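Local coordinates for protein cellobiose 2-epimerase (Spirochaeta thermophila DSM 6192, PDB 5ZIG) that probably catalyses the reversible epimerization of cellobiose to 4-O-beta-D-glucosyl-D-mannose and belongs to the N-acylglucosamine 2-epimerase family, at residues A[185-190]-A[243-248]; A[226-229]-A[233-236]. All blocks are in the same frame, centred on the assembly; numbering follows the deposited sequence.

Contact 1: A[185-190]-A[243-248]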
ATOM      1  N   THR A 185       6.715  -9.231  24.533  1.00 34.23           N
ATOM      2  CA  THR A 185       6.224 -10.404  23.866  1.00 41.01           C
ATOM      3  C   THR A 185       5.807 -10.030  22.476  1.00 39.42           C
ATOM      4  O   THR A 185       4.943  -9.210  22.296  1.00 35.46           O
ATOM      5  CB  THR A 185       4.972 -10.938  24.542  1.00 45.10           C
ATOM      6  OG1 THR A 185       5.233 -11.240  25.907  1.00 48.79           O
ATOM      7  CG2 THR A 185       4.521 -12.144  23.841  1.00 38.94           C
ATOM      8  N   PRO A 186       6.395 -10.681  21.504  1.00 34.81           N
ATOM      9  CA  PRO A 186       6.111 -10.334  20.107  1.00 34.96           C
ATOM     10  C   PRO A 186       4.694 -10.741  19.720  1.00 38.72           C
ATOM     11  O   PRO A 186       4.091 -11.647  20.309  1.00 34.37           O
ATOM     12  CB  PRO A 186       7.174 -11.117  19.318  1.00 28.58           C
ATOM     13  CG  PRO A 186       7.571 -12.254  20.231  1.00 28.07           C
ATOM     14  CD  PRO A 186       7.363 -11.789  21.645  1.00 27.10           C
ATOM     15  N   ALA A 187       4.152 -10.031  18.727  1.00 43.49           N
ATOM     16  CA  ALA A 187       2.751 -10.230  18.357  1.00 31.16           C
ATOM     17  C   ALA A 187       2.639 -11.282  17.258  1.00 22.77           C
ATOM     18  O   ALA A 187       3.347 -11.188  16.246  1.00 30.78           O
ATOM     19  CB  ALA A 187       2.127  -8.916  17.887  1.00 39.98           C
ATOM     20  N   PRO A 188       1.803 -12.310  17.424  1.00 25.78           N
ATOM     21  CA  PRO A 188       1.649 -13.300  16.346  1.00 29.05           C
ATOM     22  C   PRO A 188       0.868 -12.779  15.147  1.00 30.97           C
ATOM     23  O   PRO A 188       1.018 -13.339  14.050  1.00 27.63           O
ATOM     24  CB  PRO A 188       0.916 -14.468  17.037  1.00 21.78           C
ATOM     25  CG  PRO A 188       1.070 -14.214  18.532  1.00 21.33           C
ATOM     26  CD  PRO A 188       1.076 -12.713  18.640  1.00 27.12           C
ATOM     27  N   LYS A 189       0.070 -11.716  15.306  1.00 23.45           N
ATOM     28  CA  LYS A 189      -0.691 -11.150  14.196  1.00 29.08           C
ATOM     29  C   LYS A 189      -0.634  -9.619  14.214  1.00 26.85           C
ATOM     30  O   LYS A 189      -0.547  -8.994  15.279  1.00 23.23           O
ATOM     31  CB  LYS A 189      -2.145 -11.640  14.246  1.00 31.85           C
ATOM     32  CG  LYS A 189      -2.306 -13.126  13.956  1.00 29.62           C
ATOM     33  CD  LYS A 189      -3.651 -13.661  14.417  1.00 33.21           C
ATOM     34  CE  LYS A 189      -3.765 -15.160  14.080  1.00 39.81           C
ATOM     35  NZ  LYS A 189      -5.048 -15.774  14.543  1.00 34.26           N
ATOM     36  N   THR A 190      -0.680  -9.015  13.019  1.00 22.02           N
ATOM     37  CA  THR A 190      -0.671  -7.560  12.873  1.00 20.75           C
ATOM     38  C   THR A 190      -1.761  -7.120  11.888  1.00 27.97           C
ATOM     39  O   THR A 190      -2.040  -7.819  10.904  1.00 21.36           O
ATOM     40  CB  THR A 190       0.738  -7.026  12.409  1.00 22.48           C
ATOM     41  OG1 THR A 190       1.012  -7.428  11.060  1.00 31.16           O
ATOM     42  CG2 THR A 190       1.872  -7.524  13.320  1.00 21.57           C
ATOM     43  N   ALA A 243      -6.688 -11.167  20.861  1.00 30.38           N
ATOM     44  CA  ALA A 243      -6.606 -10.212  21.945  1.00 29.27           C
ATOM     45  C   ALA A 243      -5.697  -9.052  21.534  1.00 33.49           C
ATOM     46  O   ALA A 243      -4.645  -9.271  20.910  1.00 23.68           O
ATOM     47  CB  ALA A 243      -6.089 -10.893  23.218  1.00 24.38           C
ATOM     48  N   PRO A 244      -6.078  -7.810  21.841  1.00 40.41           N
ATOM     49  CA  PRO A 244      -5.211  -6.661  21.538  1.00 37.19           C
ATOM     50  C   PRO A 244      -3.880  -6.722  22.278  1.00 34.73           C
ATOM     51  O   PRO A 244      -3.822  -7.019  23.472  1.00 36.92           O
ATOM     52  CB  PRO A 244      -6.048  -5.467  22.004  1.00 30.83           C
ATOM     53  CG  PRO A 244      -7.461  -5.974  21.939  1.00 28.85           C
ATOM     54  CD  PRO A 244      -7.399  -7.388  22.339  1.00 29.84           C
ATOM     55  N   MET A 245      -2.802  -6.419  21.567  1.00 31.38           N
ATOM     56  CA  MET A 245      -1.491  -6.297  22.186  1.00 41.18           C
ATOM     57  C   MET A 245      -0.960  -4.883  21.982  1.00 46.89           C
ATOM     58  O   MET A 245      -1.131  -4.300  20.908  1.00 56.92           O
ATOM     59  CB  MET A 245      -0.508  -7.318  21.610  1.00 41.93           C
ATOM     60  CG  MET A 245      -0.870  -8.755  21.931  1.00 38.03           C
ATOM     61  SD  MET A 245       0.156  -9.940  21.036  1.00 35.44           S
ATOM     62  CE  MET A 245       1.784  -9.612  21.730  1.00 35.87           C
ATOM     63  N   GLY A 246      -0.326  -4.337  23.022  1.00 38.87           N
ATOM     64  CA  GLY A 246       0.207  -2.990  22.927  1.00 41.94           C
ATOM     65  C   GLY A 246      -0.891  -1.978  22.675  1.00 36.52           C
ATOM     66  O   GLY A 246      -2.014  -2.100  23.175  1.00 38.82           O
ATOM     67  N   GLY A 247      -0.577  -0.966  21.885  1.00 43.25           N
ATOM     68  CA  GLY A 247      -1.575   0.028  21.556  1.00 35.98           C
ATOM     69  C   GLY A 247      -1.124   0.917  20.423  1.00 37.91           C
ATOM     70  O   GLY A 247      -0.246   0.559  19.638  1.00 47.69           O
ATOM     71  N   GLY A 248      -1.746   2.083  20.344  1.00 36.64           N
ATOM     72  CA  GLY A 248      -1.348   3.103  19.397  1.00 40.41           C
ATOM     73  C   GLY A 248      -2.246   3.148  18.175  1.00 33.38           C
ATOM     74  O   GLY A 248      -3.019   2.232  17.883  1.00 41.28           O
TER

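Contact 2: A[226-229]-A[233-236]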
ATOM      1  N   THR A 226     -14.638  -7.298  13.068  1.00 23.67           N
ATOM      2  CA  THR A 226     -14.797  -7.805  14.428  1.00 20.78           C
ATOM      3  C   THR A 226     -13.564  -7.583  15.294  1.00 36.13           C
ATOM      4  O   THR A 226     -13.693  -7.181  16.453  1.00 34.36           O
ATOM      5  CB  THR A 226     -15.136  -9.310  14.433  1.00 31.81           C
ATOM      6  OG1 THR A 226     -16.257  -9.582  13.582  1.00 36.42           O
ATOM      7  CG2 THR A 226     -15.463  -9.765  15.839  1.00 28.20           C
ATOM      8  N   HIS A 227     -12.371  -7.876  14.775  1.00 24.96           N
ATOM      9  CA  HIS A 227     -11.180  -7.840  15.613  1.00 27.24           C
ATOM     10  C   HIS A 227     -10.317  -6.603  15.368  1.00 29.42           C
ATOM     11  O   HIS A 227      -9.855  -5.983  16.329  1.00 27.86           O
ATOM     12  CB  HIS A 227     -10.332  -9.114  15.417  1.00 31.73           C
ATOM     13  CG  HIS A 227     -11.050 -10.389  15.754  1.00 21.45           C
ATOM     14  ND1 HIS A 227     -11.560 -10.656  17.012  1.00 24.86           N
ATOM     15  CD2 HIS A 227     -11.343 -11.474  14.997  1.00 25.05           C
ATOM     16  CE1 HIS A 227     -12.150 -11.839  17.007  1.00 26.10           C
ATOM     17  NE2 HIS A 227     -12.033 -12.359  15.799  1.00 22.30           N
ATOM     18  N   ILE A 228     -10.096  -6.211  14.116  1.00 28.73           N
ATOM     19  CA  ILE A 228      -9.107  -5.180  13.826  1.00 32.92           C
ATOM     20  C   ILE A 228      -9.702  -3.783  13.932  1.00 29.89           C
ATOM     21  O   ILE A 228      -9.120  -2.896  14.562  1.00 30.47           O
ATOM     22  CB  ILE A 228      -8.470  -5.419  12.443  1.00 30.68           C
ATOM     23  CG1 ILE A 228      -7.840  -6.820  12.416  1.00 22.26           C
ATOM     24  CG2 ILE A 228      -7.466  -4.292  12.139  1.00 29.08           C
ATOM     25  CD1 ILE A 228      -6.815  -7.074  11.309  1.00 20.75           C
ATOM     26  N   ALA A 229     -10.876  -3.570  13.342  1.00 24.66           N
ATOM     27  CA  ALA A 229     -11.501  -2.249  13.283  1.00 31.32           C
ATOM     28  C   ALA A 229     -12.925  -2.296  13.826  1.00 33.42           C
ATOM     29  O   ALA A 229     -13.877  -1.976  13.111  1.00 35.07           O
ATOM     30  CB  ALA A 229     -11.490  -1.736  11.845  1.00 25.60           C
ATOM     31  N   HIS A 233     -10.862   3.209  15.088  1.00 42.34           N
ATOM     32  CA  HIS A 233      -9.455   3.077  14.749  1.00 40.14           C
ATOM     33  C   HIS A 233      -9.108   1.604  14.591  1.00 36.78           C
ATOM     34  O   HIS A 233      -9.703   0.728  15.226  1.00 39.54           O
ATOM     35  CB  HIS A 233      -8.564   3.723  15.807  1.00 36.60           C
ATOM     36  CG  HIS A 233      -8.870   5.170  16.042  1.00 39.58           C
ATOM     37  ND1 HIS A 233      -8.330   6.178  15.273  1.00 36.00           N
ATOM     38  CD2 HIS A 233      -9.670   5.777  16.952  1.00 32.85           C
ATOM     39  CE1 HIS A 233      -8.777   7.346  15.703  1.00 35.42           C
ATOM     40  NE2 HIS A 233      -9.593   7.130  16.720  1.00 41.62           N
ATOM     41  N   LEU A 234      -8.142   1.343  13.722  1.00 28.99           N
ATOM     42  CA  LEU A 234      -7.676  -0.007  13.487  1.00 30.35           C
ATOM     43  C   LEU A 234      -6.644  -0.350  14.542  1.00 35.53           C
ATOM     44  O   LEU A 234      -5.605   0.316  14.625  1.00 29.02           O
ATOM     45  CB  LEU A 234      -7.056  -0.131  12.106  1.00 27.58           C
ATOM     46  CG  LEU A 234      -7.932  -0.425  10.913  1.00 25.45           C
ATOM     47  CD1 LEU A 234      -8.985   0.673  10.766  1.00 24.37           C
ATOM     48  CD2 LEU A 234      -7.010  -0.493   9.718  1.00 23.78           C
ATOM     49  N   GLY A 235      -6.927  -1.384  15.337  1.00 31.19           N
ATOM     50  CA  GLY A 235      -5.929  -1.880  16.267  1.00 34.20           C
ATOM     51  C   GLY A 235      -4.660  -2.293  15.547  1.00 35.38           C
ATOM     52  O   GLY A 235      -4.679  -2.684  14.379  1.00 36.51           O
ATOM     53  N   LEU A 236      -3.539  -2.211  16.253  1.00 33.37           N
ATOM     54  CA  LEU A 236      -2.276  -2.515  15.591  1.00 32.85           C
ATOM     55  C   LEU A 236      -1.892  -3.991  15.693  1.00 32.60           C
ATOM     56  O   LEU A 236      -1.634  -4.636  14.671  1.00 30.90           O
ATOM     57  CB  LEU A 236      -1.163  -1.633  16.168  1.00 29.33           C
ATOM     58  CG  LEU A 236      -1.312  -0.133  15.894  1.00 24.57           C
ATOM     59  CD1 LEU A 236      -0.171   0.651  16.509  1.00 22.66           C
ATOM     60  CD2 LEU A 236      -1.392   0.135  14.401  1.00 28.77           C
TER

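Contact 1: A[185-190]-A[243-248]
Ala187 and Met245 mark the nearest approach of the two backbones, with Ala187 CA 6.9 Å from Met245 CA; no hydrogen bond joins the segments, and one side chain bridges the gap. Met245 sets CG anti to its carbonyl carbon (chi1 -66°) and runs extended as far as the sulfur, then bends at chi3 (65°), which turns its methyl toward the 185-187 backbone. SD lies 3.7 Å from Ala187 CA and 3.8 Å from Pro188 CD, the proline ring and the thioether chain crossing at about a right angle. Strand 189-190 and the weakly bonded strand near Met245 are the outer members of a small three-stranded antiparallel sheet, and the middle strand, 237-238, bonds to both: Lys189 pairs with Phe238 and Met245 with Tyr237. The methionine thus links one outer strand to the loop that leads into the other, and Tyr237 touches both Ala187 and Met245. Beyond the sulfur, CE of Met245 comes within 3.2 Å of Thr185 O and 3.4 Å of Pro186 O. With an alanine here, the sulfur and methyl would be gone, which would probably open a gap beside Ala187 and Pro188 and remove the apolar link between the segments.

Contact 2: A[226-229]-A[233-236]
Ile228 O accepts the hydrogen bond from Gly235 N at 2.8 Å, with an N-H...O angle of 155°; the donor is tilted 17° from the carbonyl plane. Leu234 CA adds a CA-H...O contact to Ile228 O at 3.4 Å, so two successive residues of the returning chain converge on this one carbonyl. Beside the bond the side chains form an apolar patch. Leu234 CD1 packs against the methyl of Ala229, CB to CD1 3.6 Å, while its branch carbon CG faces Ile228 CG2 at 4.1 Å. Ile228 holds CG2 anti to its backbone N, and that branch, rather than CG1, meets the leucine and also comes 3.9 Å from Gly235 O. The side chains of Ile228 and Leu234 cross obliquely.

The contact closes the turn at the C-terminal end of helix 211-228, whose last residues include a wider pi-type turn; Ala229 is the first to leave helical angles, and the chain doubles back toward strand 237-238. The turn joins one helix of the (alpha/alpha)6 barrel of this family to the short strand that follows it. At Gly235 a CB would point toward the helix end, 3.6 Å from Ile228 O.

Further out, Asp254 grips the returning segment twice, OD2 bonding to His233 ND1 and OD1 to Leu234 N. Trp280 NE1 bonds to Ala229 O, and Met191 of helix 191-208 packs on both Ile228 and Leu234.

Overall arrangement
Contact 2 is nested within the chain loop that contact 1 closes; their centres are about 11 Å apart, on the same side of the chain's centre. Contact 1 is a surface contact between sequence-distant segments, the loop leading into one outer strand of a small sheet and the other, weakly bonded outer strand, made by van der Waals packing of a thioether without any hydrogen bond. Contact 2 is buried and local, and couples a backbone hydrogen bond at a helix end to aliphatic packing. The loop of contact 2 runs directly into strand 237-238, which pairs with both segments of contact 1. They also meet through Leu236, whose CD1 lies 3.1 Å from Gly247 O.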